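Local coordinates for protein post-proline cleaving enzyme (Rickettsia typhi, PDB 4HVT) that probably cleaves oligopeptides on the carboxyl side of proline, as a serine peptidase of the prolyl oligopeptidase family, at residues F354-K359 with M401-E406; D360-A365 with V375-E380; G76-G81 with E409-I414. All coordinates share one frame; numbering follows the deposited sequence.

Interaction 1: F354-K359 with M401-E406; sequences FISTTK and MSSYEE
Phe-354, Ser-356 and Thr-357, on the first strand of one beta-propeller blade, meet Met-401 on the first strand of the next blade, and Ser-403 and Glu-405 farther along the chain. The two chains run in roughly the same direction and converge at Thr-358 and Glu-405. Polar contact centres on Ser-403. Its hydroxyl sits between the backbone N and the carbonyl carbon (chi1 71°), from where OG donates to Thr-357 O at 2.6 Å. The donor stands above the carbonyl plane, 59° out of it. Ser-356 OG lies 2.7 Å from Ser-403 OG in a probable hydrogen bond that joins the two hydroxyls, so Ser-403 OG lies between the Ser-356 hydroxyl and the backbone carbonyl of Thr-357, touching both.

Met-401 fills the space beside this pair. Its CG comes obliquely against CE1 of the Phe-354 ring at 3.8 Å, the extended chi2 (-176°) carries SD to 3.7 Å from Ser-356 CB, and the bend at chi3 turns the methyl CE back beside the same serine. Phe-363, on the neighbouring strand, packs on the same methionine. Farther along, Thr-357 and Glu-405 lie side by side and point the same way, CG2 of the threonine resting on CB of the glutamate at 3.8 Å. The hydroxyl of Thr-357 turns elsewhere, to Ser-297 O in the preceding blade. Glu-405 OE2 accepts from Lys-299 N and also from a water at 2.6 Å, which donates a second bond of 2.8 Å to Lys-359 O. Next to this bridge Lys-359 CA approaches Glu-405 O at 3.0 Å in a CA-H...O contact. Side-chain hydroxyls, a thioether and a water thus join neighbouring blades, an arrangement belonging to the seven-bladed beta-propeller of prolyl oligopeptidases.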
loop_
_atom_site.group_PDB
_atom_site.type_symbol
_atom_site.label_atom_id
_atom_site.label_comp_id
_atom_site.label_asym_id
_atom_site.label_seq_id
_atom_site.Cartn_x
_atom_site.Cartn_y
_atom_site.Cartn_z
ATOM N N PHE A 354 -11.106 -5.801 -6.972
ATOM C CA PHE A 354 -11.128 -4.580 -7.749
ATOM C C PHE A 354 -11.984 -4.693 -8.999
ATOM O O PHE A 354 -12.271 -5.793 -9.479
ATOM C CB PHE A 354 -9.708 -4.049 -8.106
ATOM C CG PHE A 354 -8.898 -4.935 -9.007
ATOM C CD1 PHE A 354 -9.153 -4.948 -10.379
ATOM C CD2 PHE A 354 -7.880 -5.733 -8.495
ATOM C CE1 PHE A 354 -8.400 -5.755 -11.238
ATOM C CE2 PHE A 354 -7.093 -6.503 -9.340
ATOM C CZ PHE A 354 -7.374 -6.525 -10.715
ATOM N N ILE A 355 -12.345 -3.513 -9.515
ATOM C CA ILE A 355 -12.866 -3.338 -10.901
ATOM C C ILE A 355 -11.781 -2.675 -11.756
ATOM O O ILE A 355 -11.064 -1.791 -11.285
ATOM C CB ILE A 355 -14.079 -2.424 -10.898
ATOM C CG1 ILE A 355 -15.312 -3.140 -10.327
ATOM C CG2 ILE A 355 -14.444 -1.824 -12.253
ATOM C CD1 ILE A 355 -16.015 -4.054 -11.296
ATOM N N SER A 356 -11.653 -3.089 -13.025
ATOM C CA SER A 356 -10.765 -2.383 -13.949
ATOM C C SER A 356 -11.500 -2.391 -15.285
ATOM O O SER A 356 -12.221 -3.354 -15.592
ATOM C CB SER A 356 -9.409 -3.050 -14.044
ATOM O OG SER A 356 -8.408 -2.180 -14.545
ATOM N N THR A 357 -11.317 -1.348 -16.063
ATOM C CA THR A 357 -12.158 -1.165 -17.227
ATOM C C THR A 357 -11.299 -1.032 -18.485
ATOM O O THR A 357 -10.208 -0.421 -18.419
ATOM C CB THR A 357 -12.991 0.147 -17.030
ATOM O OG1 THR A 357 -13.762 0.024 -15.808
ATOM C CG2 THR A 357 -13.942 0.329 -18.125
ATOM N N THR A 358 -11.793 -1.607 -19.591
ATOM C CA THR A 358 -11.276 -1.374 -20.944
ATOM C C THR A 358 -12.359 -0.672 -21.752
ATOM O O THR A 358 -13.475 -0.417 -21.259
ATOM C CB THR A 358 -10.796 -2.625 -21.649
ATOM O OG1 THR A 358 -11.936 -3.433 -22.051
ATOM C CG2 THR A 358 -9.840 -3.411 -20.785
ATOM N N LYS A 359 -12.030 -0.363 -22.991
ATOM C CA LYS A 359 -12.999 0.304 -23.888
ATOM C C LYS A 359 -14.354 -0.388 -23.899
ATOM O O LYS A 359 -15.402 0.266 -23.964
ATOM C CB LYS A 359 -12.444 0.337 -25.319
ATOM C CG LYS A 359 -13.252 1.183 -26.309
ATOM C CD LYS A 359 -12.733 1.045 -27.724
ATOM C CE LYS A 359 -11.545 1.921 -28.041
ATOM N NZ LYS A 359 -11.110 1.825 -29.467
ATOM N N MET A 401 -3.801 -6.124 -12.848
ATOM C CA MET A 401 -3.860 -5.580 -14.213
ATOM C C MET A 401 -3.795 -4.053 -14.227
ATOM O O MET A 401 -4.058 -3.427 -13.227
ATOM C CB MET A 401 -5.098 -6.068 -14.967
ATOM C CG MET A 401 -6.427 -5.464 -14.498
ATOM S SD MET A 401 -7.842 -6.190 -15.363
ATOM C CE MET A 401 -7.852 -5.464 -16.920
ATOM N N SER A 402 -3.439 -3.532 -15.405
ATOM C CA SER A 402 -3.502 -2.084 -15.688
ATOM C C SER A 402 -4.363 -1.924 -16.935
ATOM O O SER A 402 -4.244 -2.690 -17.884
ATOM C CB SER A 402 -2.117 -1.489 -15.934
ATOM O OG SER A 402 -1.394 -2.065 -16.997
ATOM N N SER A 403 -5.266 -0.942 -16.914
ATOM C CA SER A 403 -6.142 -0.715 -18.076
ATOM C C SER A 403 -6.810 0.628 -17.933
ATOM O O SER A 403 -6.818 1.213 -16.832
ATOM C CB SER A 403 -7.213 -1.792 -18.231
ATOM O OG SER A 403 -8.216 -1.679 -17.209
ATOM N N TYR A 404 -7.347 1.071 -19.051
ATOM C CA TYR A 404 -8.145 2.328 -19.123
ATOM C C TYR A 404 -9.301 2.132 -20.065
ATOM O O TYR A 404 -9.216 1.429 -21.078
ATOM C CB TYR A 404 -7.336 3.473 -19.714
ATOM C CG TYR A 404 -6.053 3.846 -19.053
ATOM C CD1 TYR A 404 -6.014 4.725 -18.019
ATOM C CD2 TYR A 404 -4.864 3.369 -19.563
ATOM C CE1 TYR A 404 -4.812 5.115 -17.442
ATOM C CE2 TYR A 404 -3.660 3.731 -19.000
ATOM C CZ TYR A 404 -3.636 4.598 -17.957
ATOM O OH TYR A 404 -2.432 4.970 -17.390
ATOM N N GLU A 405 -10.419 2.758 -19.760
ATOM C CA GLU A 405 -11.562 2.666 -20.665
ATOM C C GLU A 405 -11.207 3.257 -22.035
ATOM O O GLU A 405 -11.858 2.935 -23.009
ATOM C CB GLU A 405 -12.792 3.383 -20.046
ATOM C CG GLU A 405 -14.085 3.117 -20.776
ATOM C CD GLU A 405 -15.335 3.546 -20.018
ATOM O OE1 GLU A 405 -15.237 3.912 -18.819
ATOM O OE2 GLU A 405 -16.394 3.539 -20.687
ATOM N N GLU A 406 -10.221 4.132 -22.115
ATOM C CA GLU A 406 -9.832 4.705 -23.409
ATOM C C GLU A 406 -9.205 3.623 -24.326
ATOM O O GLU A 406 -9.250 3.741 -25.541
ATOM C CB GLU A 406 -8.865 5.859 -23.268
ATOM C CG GLU A 406 -8.607 6.487 -24.636
ATOM C CD GLU A 406 -7.991 7.848 -24.601
ATOM O OE1 GLU A 406 -7.984 8.477 -23.527
ATOM O OE2 GLU A 406 -7.518 8.266 -25.676
HETATM O O HOH W 1 -16.264 2.833 -23.236
#

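Interaction 2: D360-A365 with V375-E380; sequences DRVFLA and VTFTLE
Asp-360 O is held by two donors that reach it from opposite faces of its carbonyl plane. Across the contact Thr-378 OG1 donates at 3.0 Å, while Arg-361 NH1, from the next residue in the chain, donates at 2.8 Å with the oxygen close to the guanidinium plane. The arginine bends back at chi2 (-74°), which curls its head group over its own backbone toward Thr-378. NE of Arg-361 then gives its N-H to a water that also bonds Thr-376 OG1, so the guanidinium is fixed at two of its nitrogens.

Beyond this turn the strands pair in antiparallel fashion. Val-362 and Phe-377 form a hydrogen-bonded pair, with Val-362 N giving a nearly straight bond of 2.8 Å to Phe-377 O. Leu-364 N repeats this with Val-375 O at 2.9 Å, and both pairs return the bond. Phe-363 and Thr-376 form the non-hydrogen-bonded pair between them. Here the methyl CG2 of Thr-376 sits over the centre of the Phe-363 ring, 3.6 Å from its centroid, a well-aligned CH-pi contact; Trp-426 of the next blade meets the same ring edge-to-face. On the other side of the sheet Val-362 CB lies over the Phe-377 ring, offset toward its rim, and CG1 touches CZ at 3.6 Å. Leu-364 CB comes to the edge of that ring and rests against Val-375 CG2 at 3.8 Å. Strand 362-368 and strand 371-380 so make the beta hairpin in the middle of a propeller blade, with both sheet faces lined for packing against adjacent blades.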
loop_
_atom_site.group_PDB
_atom_site.type_symbol
_atom_site.label_atom_id
_atom_site.label_comp_id
_atom_site.label_asym_id
_atom_site.label_seq_id
_atom_site.Cartn_x
_atom_site.Cartn_y
_atom_site.Cartn_z
ATOM N N ASP A 360 -14.345 -1.726 -23.925
ATOM C CA ASP A 360 -15.577 -2.460 -24.109
ATOM C C ASP A 360 -15.795 -3.599 -23.091
ATOM O O ASP A 360 -16.735 -4.353 -23.221
ATOM C CB ASP A 360 -15.655 -2.976 -25.537
ATOM C CG ASP A 360 -14.583 -3.955 -25.853
ATOM O OD1 ASP A 360 -13.767 -4.296 -24.986
ATOM O OD2 ASP A 360 -14.547 -4.384 -27.028
ATOM N N ARG A 361 -14.986 -3.669 -22.030
ATOM C CA ARG A 361 -15.200 -4.681 -20.999
ATOM C C ARG A 361 -14.941 -4.118 -19.597
ATOM O O ARG A 361 -14.060 -3.268 -19.414
ATOM C CB ARG A 361 -14.231 -5.880 -21.218
ATOM C CG ARG A 361 -14.581 -6.662 -22.470
ATOM C CD ARG A 361 -15.821 -7.512 -22.281
ATOM N NE ARG A 361 -16.064 -8.392 -23.401
ATOM C CZ ARG A 361 -16.741 -8.030 -24.501
ATOM N NH1 ARG A 361 -17.186 -6.765 -24.664
ATOM N NH2 ARG A 361 -16.956 -8.907 -25.502
ATOM N N VAL A 362 -15.650 -4.678 -18.627
ATOM C CA VAL A 362 -15.377 -4.455 -17.218
ATOM C C VAL A 362 -14.832 -5.782 -16.665
ATOM O O VAL A 362 -15.402 -6.835 -16.934
ATOM C CB VAL A 362 -16.662 -4.148 -16.498
ATOM C CG1 VAL A 362 -16.387 -3.937 -15.024
ATOM C CG2 VAL A 362 -17.349 -2.938 -17.181
ATOM N N PHE A 363 -13.720 -5.720 -15.945
ATOM C CA PHE A 363 -13.130 -6.848 -15.263
ATOM C C PHE A 363 -13.434 -6.744 -13.772
ATOM O O PHE A 363 -13.202 -5.684 -13.152
ATOM C CB PHE A 363 -11.593 -6.780 -15.396
ATOM C CG PHE A 363 -11.085 -7.171 -16.757
ATOM C CD1 PHE A 363 -11.326 -6.398 -17.899
ATOM C CD2 PHE A 363 -10.274 -8.266 -16.880
ATOM C CE1 PHE A 363 -10.794 -6.748 -19.125
ATOM C CE2 PHE A 363 -9.786 -8.634 -18.115
ATOM C CZ PHE A 363 -10.001 -7.897 -19.207
ATOM N N LEU A 364 -14.001 -7.808 -13.223
ATOM C CA LEU A 364 -14.328 -7.898 -11.844
ATOM C C LEU A 364 -13.414 -8.958 -11.268
ATOM O O LEU A 364 -13.565 -10.144 -11.553
ATOM C CB LEU A 364 -15.779 -8.304 -11.647
ATOM C CG LEU A 364 -16.217 -8.758 -10.241
ATOM C CD1 LEU A 364 -15.972 -7.692 -9.183
ATOM C CD2 LEU A 364 -17.582 -9.340 -10.214
ATOM N N ALA A 365 -12.506 -8.491 -10.429
ATOM C CA ALA A 365 -11.544 -9.338 -9.766
ATOM C C ALA A 365 -11.979 -9.540 -8.324
ATOM O O ALA A 365 -12.304 -8.577 -7.599
ATOM C CB ALA A 365 -10.158 -8.752 -9.860
ATOM N N VAL A 375 -13.921 -12.340 -13.746
ATOM C CA VAL A 375 -14.918 -12.395 -14.809
ATOM C C VAL A 375 -14.901 -11.045 -15.537
ATOM O O VAL A 375 -14.423 -10.061 -15.037
ATOM C CB VAL A 375 -16.383 -12.616 -14.312
ATOM C CG1 VAL A 375 -16.536 -13.938 -13.604
ATOM C CG2 VAL A 375 -16.887 -11.461 -13.450
ATOM N N THR A 376 -15.363 -11.095 -16.787
ATOM C CA THR A 376 -15.579 -9.917 -17.602
ATOM C C THR A 376 -17.026 -9.837 -18.037
ATOM O O THR A 376 -17.704 -10.830 -18.223
ATOM C CB THR A 376 -14.650 -9.816 -18.853
ATOM O OG1 THR A 376 -14.983 -10.818 -19.821
ATOM C CG2 THR A 376 -13.182 -9.950 -18.477
ATOM N N PHE A 377 -17.493 -8.587 -18.239
ATOM C CA PHE A 377 -18.839 -8.324 -18.768
ATOM C C PHE A 377 -18.862 -6.949 -19.395
ATOM O O PHE A 377 -17.845 -6.251 -19.394
ATOM C CB PHE A 377 -19.959 -8.415 -17.698
ATOM C CG PHE A 377 -19.708 -7.592 -16.505
ATOM C CD1 PHE A 377 -18.915 -8.082 -15.444
ATOM C CD2 PHE A 377 -20.272 -6.349 -16.396
ATOM C CE1 PHE A 377 -18.693 -7.304 -14.323
ATOM C CE2 PHE A 377 -20.034 -5.561 -15.301
ATOM C CZ PHE A 377 -19.249 -6.051 -14.235
ATOM N N THR A 378 -19.984 -6.625 -20.024
ATOM C CA THR A 378 -20.188 -5.351 -20.630
ATOM C C THR A 378 -21.634 -4.891 -20.492
ATOM O O THR A 378 -22.392 -5.450 -19.722
ATOM C CB THR A 378 -19.663 -5.376 -22.077
ATOM O OG1 THR A 378 -19.657 -4.046 -22.618
ATOM C CG2 THR A 378 -20.508 -6.296 -22.955
ATOM N N LEU A 379 -21.977 -3.826 -21.211
ATOM C CA LEU A 379 -23.353 -3.368 -21.370
ATOM C C LEU A 379 -23.851 -3.629 -22.759
ATOM O O LEU A 379 -23.138 -3.385 -23.730
ATOM C CB LEU A 379 -23.457 -1.862 -21.172
ATOM C CG LEU A 379 -23.528 -1.297 -19.774
ATOM C CD1 LEU A 379 -23.386 0.241 -19.855
ATOM C CD2 LEU A 379 -24.861 -1.648 -19.096
ATOM N N GLU A 380 -25.081 -4.140 -22.822
ATOM C CA GLU A 380 -25.788 -4.377 -24.082
ATOM C C GLU A 380 -27.185 -3.873 -23.856
ATOM O O GLU A 380 -27.894 -4.372 -22.969
ATOM C CB GLU A 380 -25.897 -5.849 -24.346
ATOM C CG GLU A 380 -24.801 -6.458 -25.170
ATOM C CD GLU A 380 -25.335 -7.659 -25.951
ATOM O OE1 GLU A 380 -25.784 -8.646 -25.330
ATOM O OE2 GLU A 380 -25.349 -7.594 -27.190
HETATM O O HOH W 2 -14.504 -10.738 -22.554
#

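Interaction 3: G76-G81 with E409-I414; sequences GVIRKG and EALITI
Ile-78 and Leu-411 meet where the first and last blades of the beta-propeller come together. Strand 77-79 opens the first blade and strand 410-415 is the second strand of the seventh, and each blade is built from its own run of chain. The short strands run almost exactly antiparallel, 174° between their directions, yet their axes come no closer than 6.3 Å. They are therefore neighbours across an interface rather than partners in one sheet, and direct hydrogen bonding between the two segments is absent.

Apolar packing supplies the direct contact. The side chains of Ile-78 and Leu-411 cross at about a right angle, with CD1 of the isoleucine lying 3.8 Å from CG of the leucine and with Ile-78 CG1 against Leu-411 CG and CD1. Extension of the isoleucine beyond CG1 (chi2 171°) carries CD1 across the gap, where it also reaches Glu-409 CB at 4.3 Å. Leu-411 CD1 turns instead to the backbone of Gly-76 and touches its O at 3.6 Å; that oxygen is also bonded by Ser-402 OG. Leu-425 and Ile-423 of the adjoining strand 422-426 extend the apolar patch, the former against Ile-78 and the latter against Leu-411. Such a seam of apolar packing and bridging waters is consistent with the prolyl oligopeptidase propeller, in which no blade combines strands from both ends of the domain.

Water-mediated contacts bridge the separated backbones. One water lies 2.9 Å from Ile-78 O and 3.1 Å from Glu-409 O and can donate to both, although more acceptors surround it than it has protons, so these bonds may be shared in time. A second water accepts firmly from Ile-78 N at 2.8 Å and weakly from Leu-411 N at 3.3 Å.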
loop_
_atom_site.group_PDB
_atom_site.type_symbol
_atom_site.label_atom_id
_atom_site.label_comp_id
_atom_site.label_asym_id
_atom_site.label_seq_id
_atom_site.Cartn_x
_atom_site.Cartn_y
_atom_site.Cartn_z
ATOM N N GLY A 76 4.342 -2.738 -16.784
ATOM C CA GLY A 76 3.877 -1.470 -17.358
ATOM C C GLY A 76 2.405 -1.289 -17.589
ATOM O O GLY A 76 1.617 -2.082 -17.145
ATOM N N VAL A 77 2.087 -0.218 -18.316
ATOM C CA VAL A 77 0.716 0.175 -18.668
ATOM C C VAL A 77 0.741 0.670 -20.133
ATOM O O VAL A 77 1.660 1.396 -20.558
ATOM C CB VAL A 77 0.167 1.250 -17.700
ATOM C CG1 VAL A 77 0.943 2.501 -17.778
ATOM C CG2 VAL A 77 -1.258 1.567 -18.021
ATOM N N ILE A 78 -0.267 0.271 -20.920
ATOM C CA ILE A 78 -0.415 0.672 -22.294
ATOM C C ILE A 78 -1.240 1.961 -22.420
ATOM O O ILE A 78 -2.376 2.043 -21.920
ATOM C CB ILE A 78 -1.149 -0.398 -23.101
ATOM C CG1 ILE A 78 -0.249 -1.682 -23.166
ATOM C CG2 ILE A 78 -1.523 0.123 -24.494
ATOM C CD1 ILE A 78 -0.886 -2.940 -23.747
ATOM N N ARG A 79 -0.653 2.928 -23.106
ATOM C CA ARG A 79 -1.348 4.103 -23.613
ATOM C C ARG A 79 -0.917 4.434 -25.038
ATOM O O ARG A 79 0.278 4.558 -25.340
ATOM C CB ARG A 79 -1.111 5.334 -22.705
ATOM C CG ARG A 79 -1.714 5.276 -21.315
ATOM C CD ARG A 79 -1.753 6.655 -20.668
ATOM N NE ARG A 79 -0.406 7.177 -20.490
ATOM C CZ ARG A 79 0.423 6.760 -19.526
ATOM N NH1 ARG A 79 0.072 5.819 -18.668
ATOM N NH2 ARG A 79 1.629 7.275 -19.430
ATOM N N LYS A 80 -1.906 4.529 -25.924
ATOM C CA LYS A 80 -1.750 4.980 -27.309
ATOM C C LYS A 80 -0.553 4.336 -28.011
ATOM O O LYS A 80 0.304 5.005 -28.568
ATOM C CB LYS A 80 -1.723 6.503 -27.393
ATOM C CG LYS A 80 -3.000 7.144 -26.833
ATOM C CD LYS A 80 -3.019 8.641 -27.040
ATOM C CE LYS A 80 -4.270 9.294 -26.431
ATOM N NZ LYS A 80 -4.434 8.974 -24.991
ATOM N N GLY A 81 -0.510 3.009 -27.914
ATOM C CA GLY A 81 0.457 2.184 -28.681
ATOM C C GLY A 81 1.809 1.991 -28.021
ATOM O O GLY A 81 2.726 1.403 -28.618
ATOM N N GLU A 409 -6.860 -2.568 -25.335
ATOM C CA GLU A 409 -5.882 -3.513 -24.814
ATOM C C GLU A 409 -5.447 -3.157 -23.396
ATOM O O GLU A 409 -5.515 -2.021 -22.956
ATOM C CB GLU A 409 -4.658 -3.592 -25.719
ATOM C CG GLU A 409 -5.005 -4.124 -27.100
ATOM C CD GLU A 409 -3.773 -4.330 -28.011
ATOM O OE1 GLU A 409 -2.725 -3.660 -27.864
ATOM O OE2 GLU A 409 -3.880 -5.164 -28.919
ATOM N N ALA A 410 -4.953 -4.157 -22.689
ATOM C CA ALA A 410 -4.609 -4.038 -21.271
ATOM C C ALA A 410 -3.485 -5.046 -20.970
ATOM O O ALA A 410 -3.304 -5.994 -21.727
ATOM C CB ALA A 410 -5.822 -4.345 -20.396
ATOM N N LEU A 411 -2.768 -4.820 -19.893
ATOM C CA LEU A 411 -1.743 -5.754 -19.407
ATOM C C LEU A 411 -2.171 -6.400 -18.123
ATOM O O LEU A 411 -2.547 -5.705 -17.150
ATOM C CB LEU A 411 -0.387 -5.104 -19.248
ATOM C CG LEU A 411 0.228 -4.600 -20.570
ATOM C CD1 LEU A 411 1.412 -3.704 -20.311
ATOM C CD2 LEU A 411 0.614 -5.771 -21.485
ATOM N N ILE A 412 -2.111 -7.722 -18.111
ATOM C CA ILE A 412 -2.590 -8.549 -16.995
ATOM C C ILE A 412 -1.361 -9.232 -16.404
ATOM O O ILE A 412 -0.508 -9.681 -17.173
ATOM C CB ILE A 412 -3.625 -9.602 -17.498
ATOM C CG1 ILE A 412 -5.087 -9.027 -17.576
ATOM C CG2 ILE A 412 -3.710 -10.786 -16.570
ATOM C CD1 ILE A 412 -5.194 -7.834 -18.395
ATOM N N THR A 413 -1.291 -9.334 -15.077
ATOM C CA THR A 413 -0.326 -10.246 -14.471
ATOM C C THR A 413 -1.042 -11.401 -13.783
ATOM O O THR A 413 -2.099 -11.189 -13.149
ATOM C CB THR A 413 0.634 -9.547 -13.507
ATOM O OG1 THR A 413 -0.092 -8.890 -12.443
ATOM C CG2 THR A 413 1.430 -8.551 -14.262
ATOM N N ILE A 414 -0.461 -12.604 -13.838
ATOM C CA ILE A 414 -0.918 -13.736 -13.031
ATOM C C ILE A 414 0.356 -14.363 -12.446
ATOM O O ILE A 414 1.398 -14.482 -13.143
ATOM C CB ILE A 414 -1.744 -14.796 -13.787
ATOM C CG1 ILE A 414 -2.839 -14.181 -14.666
ATOM C CG2 ILE A 414 -2.410 -15.771 -12.844
ATOM C CD1 ILE A 414 -3.531 -15.103 -15.625
HETATM O O HOH W 3 -4.217 -0.037 -21.016
HETATM O O HOH W 4 -2.124 -1.591 -19.848
#

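All three contacts belong to the beta-propeller, around its last two blades and the seam with the first. Interaction 2 is a hairpin within the sixth blade; interaction 1 joins that blade to the seventh; interaction 3 joins the seventh to the first. Along the chain, 76-81 comes first, then 354-359, 360-365, 375-380, 401-406 and 409-414, so each contact encloses the next, from 3 through 1 to 2. The centre of interaction 1 lies about 9 Å from those of both others, which are about 16 Å apart. Paired strands 350-357 with 362-368, and 398-402 with 410-415, connect the contacts within each blade, and the packing of interaction 3 brings the last blade against the first.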